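Local coordinates for protein RNA 2'-o-ribose methyltransferase (Thermus thermophilus, PDB 1IPA) that probably methylates the 2'-hydroxyl of ribose in RNA, as a knotted methyltransferase of the TrmH (SpoU) family, at residues 130-135 and 245-250; 135-140 and 252-257. All coordinates share one frame; numbering follows the deposited sequence.

Overall arrangement
Both contacts join the same two helices, 127-140 and 246-261, which run side by side in the same direction over the parallel sheet of the SpoU methyltransferase domain. Contact 1 (130-135 with 245-250) lies at the start of helix 246-261, its centre about 8 Å from the centre of the chain, and is the more buried: small side chains and valine methyls mesh beside a capped helix end. Contact 2 (135-140 with 252-257), its centre about 9 Å from that of contact 1, is partly buried; a leucine packs between the helices and the sheet and a tyrosine reaches across at the surface. Between them, Ser136 OG and Ser247 O form a probable hydrogen bond.

Contact 1: 130-135 and 245-250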
ATOM      1  N   LEU A 130       4.569  -3.929   1.285  1.00 26.89           N
ATOM      2  CA  LEU A 130       3.718  -3.397   0.228  1.00 24.34           C
ATOM      3  C   LEU A 130       3.068  -2.099   0.684  1.00 22.10           C
ATOM      4  O   LEU A 130       3.053  -1.108  -0.044  1.00 21.24           O
ATOM      5  CB  LEU A 130       2.628  -4.407  -0.152  1.00 24.34           C
ATOM      6  CG  LEU A 130       1.559  -3.832  -1.087  1.00 25.85           C
ATOM      7  CD1 LEU A 130       2.208  -3.385  -2.402  1.00 24.04           C
ATOM      8  CD2 LEU A 130       0.468  -4.874  -1.325  1.00 26.32           C
ATOM      9  N   GLY A 131       2.527  -2.118   1.897  1.00 21.74           N
ATOM     10  CA  GLY A 131       1.881  -0.940   2.440  1.00 20.55           C
ATOM     11  C   GLY A 131       2.831   0.229   2.627  1.00 21.69           C
ATOM     12  O   GLY A 131       2.495   1.362   2.278  1.00 22.82           O
ATOM     13  N   ALA A 132       4.014  -0.033   3.176  1.00 20.00           N
ATOM     14  CA  ALA A 132       4.994   1.032   3.397  1.00 22.08           C
ATOM     15  C   ALA A 132       5.387   1.651   2.057  1.00 22.62           C
ATOM     16  O   ALA A 132       5.498   2.870   1.940  1.00 24.38           O
ATOM     17  CB  ALA A 132       6.243   0.482   4.131  1.00 19.30           C
ATOM     18  N   VAL A 133       5.586   0.806   1.048  1.00 23.60           N
ATOM     19  CA  VAL A 133       5.942   1.268  -0.293  1.00 23.56           C
ATOM     20  C   VAL A 133       4.865   2.157  -0.906  1.00 23.09           C
ATOM     21  O   VAL A 133       5.173   3.175  -1.520  1.00 25.05           O
ATOM     22  CB  VAL A 133       6.195   0.087  -1.253  1.00 23.11           C
ATOM     23  CG1 VAL A 133       6.400   0.608  -2.678  1.00 21.42           C
ATOM     24  CG2 VAL A 133       7.414  -0.699  -0.794  1.00 19.68           C
ATOM     25  N   LEU A 134       3.600   1.772  -0.740  1.00 24.87           N
ATOM     26  CA  LEU A 134       2.478   2.560  -1.275  1.00 21.50           C
ATOM     27  C   LEU A 134       2.406   3.926  -0.612  1.00 18.79           C
ATOM     28  O   LEU A 134       2.038   4.912  -1.233  1.00 17.81           O
ATOM     29  CB  LEU A 134       1.157   1.808  -1.074  1.00 19.90           C
ATOM     30  CG  LEU A 134       1.104   0.447  -1.793  1.00 19.28           C
ATOM     31  CD1 LEU A 134      -0.245  -0.202  -1.583  1.00 20.35           C
ATOM     32  CD2 LEU A 134       1.352   0.635  -3.278  1.00 16.24           C
ATOM     33  N   ARG A 135       2.772   3.969   0.660  1.00 21.19           N
ATOM     34  CA  ARG A 135       2.767   5.203   1.420  1.00 23.83           C
ATOM     35  C   ARG A 135       3.830   6.149   0.859  1.00 24.91           C
ATOM     36  O   ARG A 135       3.578   7.342   0.687  1.00 26.73           O
ATOM     37  CB  ARG A 135       3.045   4.887   2.887  1.00 25.43           C
ATOM     38  CG  ARG A 135       2.912   6.053   3.840  1.00 25.54           C
ATOM     39  CD  ARG A 135       3.122   5.540   5.248  1.00 27.08           C
ATOM     40  NE  ARG A 135       3.068   6.578   6.265  1.00 25.58           N
ATOM     41  CZ  ARG A 135       3.326   6.354   7.548  1.00 27.78           C
ATOM     42  NH1 ARG A 135       3.655   5.130   7.954  1.00 25.03           N
ATOM     43  NH2 ARG A 135       3.257   7.349   8.425  1.00 26.36           N
ATOM     44  N   ASN A 245      15.371  -0.663   3.279  1.00 28.26           N
ATOM     45  CA  ASN A 245      14.028  -1.189   3.151  1.00 28.03           C
ATOM     46  C   ASN A 245      13.560  -0.657   1.795  1.00 25.92           C
ATOM     47  O   ASN A 245      13.956   0.436   1.401  1.00 21.01           O
ATOM     48  CB  ASN A 245      13.158  -0.620   4.280  1.00 33.47           C
ATOM     49  CG  ASN A 245      11.751  -1.180   4.280  1.00 37.75           C
ATOM     50  OD1 ASN A 245      10.970  -0.949   3.358  1.00 40.11           O
ATOM     51  ND2 ASN A 245      11.420  -1.928   5.326  1.00 43.74           N
ATOM     52  N   VAL A 246      12.734  -1.425   1.085  1.00 25.71           N
ATOM     53  CA  VAL A 246      12.248  -1.001  -0.229  1.00 24.80           C
ATOM     54  C   VAL A 246      11.401   0.276  -0.156  1.00 24.07           C
ATOM     55  O   VAL A 246      11.402   1.081  -1.081  1.00 24.08           O
ATOM     56  CB  VAL A 246      11.422  -2.119  -0.917  1.00 24.91           C
ATOM     57  CG1 VAL A 246      12.313  -3.283  -1.291  1.00 25.08           C
ATOM     58  CG2 VAL A 246      10.337  -2.599   0.009  1.00 26.98           C
ATOM     59  N   SER A 247      10.687   0.474   0.946  1.00 22.70           N
ATOM     60  CA  SER A 247       9.863   1.663   1.077  1.00 22.38           C
ATOM     61  C   SER A 247      10.746   2.905   1.177  1.00 22.22           C
ATOM     62  O   SER A 247      10.365   3.979   0.713  1.00 22.01           O
ATOM     63  CB  SER A 247       8.942   1.554   2.298  1.00 24.85           C
ATOM     64  OG  SER A 247       9.658   1.714   3.507  1.00 28.72           O
ATOM     65  N   VAL A 248      11.925   2.757   1.778  1.00 19.69           N
ATOM     66  CA  VAL A 248      12.851   3.874   1.887  1.00 21.12           C
ATOM     67  C   VAL A 248      13.468   4.169   0.515  1.00 22.12           C
ATOM     68  O   VAL A 248      13.584   5.334   0.121  1.00 24.42           O
ATOM     69  CB  VAL A 248      13.985   3.593   2.918  1.00 21.75           C
ATOM     70  CG1 VAL A 248      14.985   4.737   2.916  1.00 19.34           C
ATOM     71  CG2 VAL A 248      13.394   3.427   4.320  1.00 21.60           C
ATOM     72  N   SER A 249      13.857   3.126  -0.214  1.00 20.35           N
ATOM     73  CA  SER A 249      14.441   3.315  -1.549  1.00 23.07           C
ATOM     74  C   SER A 249      13.431   3.955  -2.513  1.00 22.67           C
ATOM     75  O   SER A 249      13.789   4.823  -3.319  1.00 22.03           O
ATOM     76  CB  SER A 249      14.913   1.979  -2.149  1.00 22.21           C
ATOM     77  OG  SER A 249      16.084   1.512  -1.523  1.00 20.87           O
ATOM     78  N   ALA A 250      12.177   3.520  -2.418  1.00 20.47           N
ATOM     79  CA  ALA A 250      11.128   4.035  -3.280  1.00 20.06           C
ATOM     80  C   ALA A 250      10.900   5.511  -3.011  1.00 20.20           C
ATOM     81  O   ALA A 250      10.627   6.266  -3.932  1.00 19.66           O
ATOM     82  CB  ALA A 250       9.837   3.250  -3.075  1.00 20.90           C
TER
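Ala132 and Val133 pack against Val246, Ser247 and Ala250 in a close, buried helix-helix contact of small side chains, where helix 127-140 meets the N-terminal part of helix 246-261. The short axes run nearly parallel, 8.1 Å apart at closest approach and crossing at -15°. The backbones come nearest at Val133 and Ser247, whose CA atoms are 4.2 Å apart. Here Ser247 lays its CB against the methyl of Ala132, CB to CB 3.4 Å, and beside the backbone N of Val133. The two branches of Val133 divide the work. CG2, turned beside its own backbone N, meets Val246 CG2 at 3.6 Å, while CG1 stands anti to that N (chi1 173°) and reaches Ala250 CB more loosely at 4.4 Å. Leu119 of strand 117-122 touches both Val133 and Ala250 from the sheet side.

No hydrogen bond joins the segments; the polar work is done within the helix start. Asn245 is the N-cap, its OD1 accepting the Ser247 N-H at 2.8 Å, in the carbonyl plane and on a lone pair. Ser247 OG donates to the same OD1 from above that plane, 3.0 Å away, so two bonds from one residue grip the cap oxygen. With an alanine in place of Ser247 the hydroxyl bond to Asn245 OD1 is gone, and the cap carboxamide would probably be freer to turn. Neighbouring parallel helices lying over a parallel sheet are the architecture of the Rossmann-like methyltransferase domain, which in this SpoU-family enzyme carries the deep trefoil knot.

Contact 2: 135-140 and 252-257; sequences RSADAA and LLLYEA
Leu254 and Tyr255 carry this contact, in which two helices of the SpoU-family, Rossmann-like domain lie side by side over its parallel sheet; the short axes of 135-140 and 252-257 are only 8° from parallel and 9.0 Å apart at closest approach. Along 252-257, Leu253 turns to the sheet, touching Ile212 and Val214 of strand 210-214, and Leu254 then takes up the join with the other helix. Its CB lies 3.4 Å from Ala140 CB, a close meeting made possible by the small alanine. With CG anti to its carbonyl carbon and beside the backbone N (chi1 -60°), Leu254 extends CD1 across to Ala137, 3.6 Å from the CA and a little farther from the CB. The same leucine touches Leu117, Leu119 and Ile212, and Ala137 also rests on Leu119, so this half of the interface is continuous with the apolar layer between helices and sheet.

Tyr255 follows on the more open side and ends the walk, the last residue of 252-257 to touch the other helix. Its ring reaches across to Ala139 and Ala140, and the CD1-CE1 side comes obliquely to Ala140 CB, 3.9 Å from CE1. Ala140 CB is thus shared by the two neighbouring residues, the leucine's CB and the tyrosine's ring. The two residues therefore split the join, Leu254 filling its buried side next to the strands and Tyr255 covering its exposed side. At the outer edge, the phenol end of Tyr255 sits by Ala139, with OH 3.3 Å from the methyl CB and 3.4 Å from the backbone O of that residue.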
ATOM      1  N   ARG A 135       2.772   3.969   0.660  1.00 21.19           N
ATOM      2  CA  ARG A 135       2.767   5.203   1.420  1.00 23.83           C
ATOM      3  C   ARG A 135       3.830   6.149   0.859  1.00 24.91           C
ATOM      4  O   ARG A 135       3.578   7.342   0.687  1.00 26.73           O
ATOM      5  CB  ARG A 135       3.045   4.887   2.887  1.00 25.43           C
ATOM      6  CG  ARG A 135       2.912   6.053   3.840  1.00 25.54           C
ATOM      7  CD  ARG A 135       3.122   5.540   5.248  1.00 27.08           C
ATOM      8  NE  ARG A 135       3.068   6.578   6.265  1.00 25.58           N
ATOM      9  CZ  ARG A 135       3.326   6.354   7.548  1.00 27.78           C
ATOM     10  NH1 ARG A 135       3.655   5.130   7.954  1.00 25.03           N
ATOM     11  NH2 ARG A 135       3.257   7.349   8.425  1.00 26.36           N
ATOM     12  N   SER A 136       5.015   5.616   0.574  1.00 25.33           N
ATOM     13  CA  SER A 136       6.096   6.428   0.011  1.00 25.03           C
ATOM     14  C   SER A 136       5.740   6.905  -1.395  1.00 23.35           C
ATOM     15  O   SER A 136       6.013   8.042  -1.751  1.00 21.58           O
ATOM     16  CB  SER A 136       7.404   5.635  -0.054  1.00 24.10           C
ATOM     17  OG  SER A 136       7.963   5.475   1.232  1.00 26.52           O
ATOM     18  N   ALA A 137       5.140   6.028  -2.190  1.00 22.26           N
ATOM     19  CA  ALA A 137       4.755   6.387  -3.547  1.00 22.50           C
ATOM     20  C   ALA A 137       3.652   7.459  -3.547  1.00 22.93           C
ATOM     21  O   ALA A 137       3.624   8.348  -4.403  1.00 23.18           O
ATOM     22  CB  ALA A 137       4.291   5.158  -4.287  1.00 20.98           C
ATOM     23  N   ASP A 138       2.751   7.380  -2.580  1.00 22.97           N
ATOM     24  CA  ASP A 138       1.664   8.349  -2.483  1.00 25.20           C
ATOM     25  C   ASP A 138       2.199   9.728  -2.091  1.00 23.96           C
ATOM     26  O   ASP A 138       1.809  10.746  -2.665  1.00 22.50           O
ATOM     27  CB  ASP A 138       0.641   7.890  -1.442  1.00 25.86           C
ATOM     28  CG  ASP A 138      -0.323   8.996  -1.047  1.00 29.23           C
ATOM     29  OD1 ASP A 138      -1.348   9.184  -1.738  1.00 30.45           O
ATOM     30  OD2 ASP A 138      -0.046   9.691  -0.045  1.00 27.95           O
ATOM     31  N   ALA A 139       3.093   9.747  -1.109  1.00 23.55           N
ATOM     32  CA  ALA A 139       3.674  10.988  -0.624  1.00 24.43           C
ATOM     33  C   ALA A 139       4.451  11.713  -1.719  1.00 25.84           C
ATOM     34  O   ALA A 139       4.375  12.936  -1.843  1.00 24.99           O
ATOM     35  CB  ALA A 139       4.580  10.704   0.562  1.00 23.67           C
ATOM     36  N   ALA A 140       5.195  10.948  -2.512  1.00 25.57           N
ATOM     37  CA  ALA A 140       5.999  11.511  -3.588  1.00 25.64           C
ATOM     38  C   ALA A 140       5.138  11.960  -4.760  1.00 25.89           C
ATOM     39  O   ALA A 140       5.570  12.765  -5.580  1.00 24.35           O
ATOM     40  CB  ALA A 140       7.029  10.489  -4.056  1.00 23.65           C
ATOM     41  N   LEU A 252      13.199   7.685  -1.822  1.00 19.37           N
ATOM     42  CA  LEU A 252      14.370   8.385  -2.330  1.00 19.73           C
ATOM     43  C   LEU A 252      14.263   8.646  -3.831  1.00 18.34           C
ATOM     44  O   LEU A 252      14.340   9.781  -4.276  1.00 19.58           O
ATOM     45  CB  LEU A 252      15.635   7.573  -2.029  1.00 18.13           C
ATOM     46  CG  LEU A 252      15.994   7.504  -0.540  1.00 20.23           C
ATOM     47  CD1 LEU A 252      17.127   6.507  -0.302  1.00 20.33           C
ATOM     48  CD2 LEU A 252      16.392   8.897  -0.066  1.00 17.25           C
ATOM     49  N   LEU A 253      14.083   7.584  -4.604  1.00 17.82           N
ATOM     50  CA  LEU A 253      13.966   7.689  -6.052  1.00 19.03           C
ATOM     51  C   LEU A 253      12.791   8.566  -6.475  1.00 19.78           C
ATOM     52  O   LEU A 253      12.927   9.411  -7.347  1.00 21.72           O
ATOM     53  CB  LEU A 253      13.796   6.293  -6.653  1.00 18.92           C
ATOM     54  CG  LEU A 253      14.917   5.318  -6.293  1.00 16.68           C
ATOM     55  CD1 LEU A 253      14.435   3.900  -6.481  1.00 15.83           C
ATOM     56  CD2 LEU A 253      16.150   5.615  -7.139  1.00 14.35           C
ATOM     57  N   LEU A 254      11.640   8.370  -5.842  1.00 21.41           N
ATOM     58  CA  LEU A 254      10.454   9.140  -6.189  1.00 20.88           C
ATOM     59  C   LEU A 254      10.532  10.614  -5.782  1.00 22.05           C
ATOM     60  O   LEU A 254      10.021  11.483  -6.505  1.00 22.11           O
ATOM     61  CB  LEU A 254       9.206   8.463  -5.612  1.00 18.50           C
ATOM     62  CG  LEU A 254       9.001   7.036  -6.146  1.00 18.37           C
ATOM     63  CD1 LEU A 254       7.718   6.446  -5.595  1.00 18.02           C
ATOM     64  CD2 LEU A 254       8.961   7.056  -7.668  1.00 17.24           C
ATOM     65  N   TYR A 255      11.165  10.910  -4.646  1.00 21.34           N
ATOM     66  CA  TYR A 255      11.305  12.303  -4.237  1.00 21.28           C
ATOM     67  C   TYR A 255      12.305  13.033  -5.116  1.00 20.38           C
ATOM     68  O   TYR A 255      12.197  14.231  -5.305  1.00 21.81           O
ATOM     69  CB  TYR A 255      11.711  12.426  -2.765  1.00 20.65           C
ATOM     70  CG  TYR A 255      10.503  12.575  -1.874  1.00 19.37           C
ATOM     71  CD1 TYR A 255       9.774  11.455  -1.457  1.00 19.21           C
ATOM     72  CD2 TYR A 255      10.031  13.837  -1.520  1.00 17.69           C
ATOM     73  CE1 TYR A 255       8.606  11.590  -0.717  1.00 17.05           C
ATOM     74  CE2 TYR A 255       8.863  13.982  -0.778  1.00 17.94           C
ATOM     75  CZ  TYR A 255       8.158  12.857  -0.384  1.00 17.76           C
ATOM     76  OH  TYR A 255       7.003  12.997   0.345  1.00 18.75           O
ATOM     77  N   GLU A 256      13.280  12.307  -5.650  1.00 23.16           N
ATOM     78  CA  GLU A 256      14.269  12.900  -6.543  1.00 22.18           C
ATOM     79  C   GLU A 256      13.576  13.235  -7.863  1.00 22.23           C
ATOM     80  O   GLU A 256      13.963  14.170  -8.562  1.00 22.67           O
ATOM     81  CB  GLU A 256      15.426  11.924  -6.801  1.00 20.58           C
ATOM     82  CG  GLU A 256      16.287  12.280  -8.041  1.00 24.36           C
ATOM     83  CD  GLU A 256      16.981  13.651  -7.951  1.00 26.77           C
ATOM     84  OE1 GLU A 256      17.540  14.099  -8.979  1.00 28.57           O
ATOM     85  OE2 GLU A 256      16.978  14.275  -6.866  1.00 24.15           O
ATOM     86  N   ALA A 257      12.559  12.452  -8.210  1.00 23.41           N
ATOM     87  CA  ALA A 257      11.804  12.695  -9.438  1.00 25.93           C
ATOM     88  C   ALA A 257      10.999  13.967  -9.214  1.00 27.48           C
ATOM     89  O   ALA A 257      10.917  14.823 -10.083  1.00 29.54           O
ATOM     90  CB  ALA A 257      10.881  11.535  -9.727  1.00 24.38           C
TER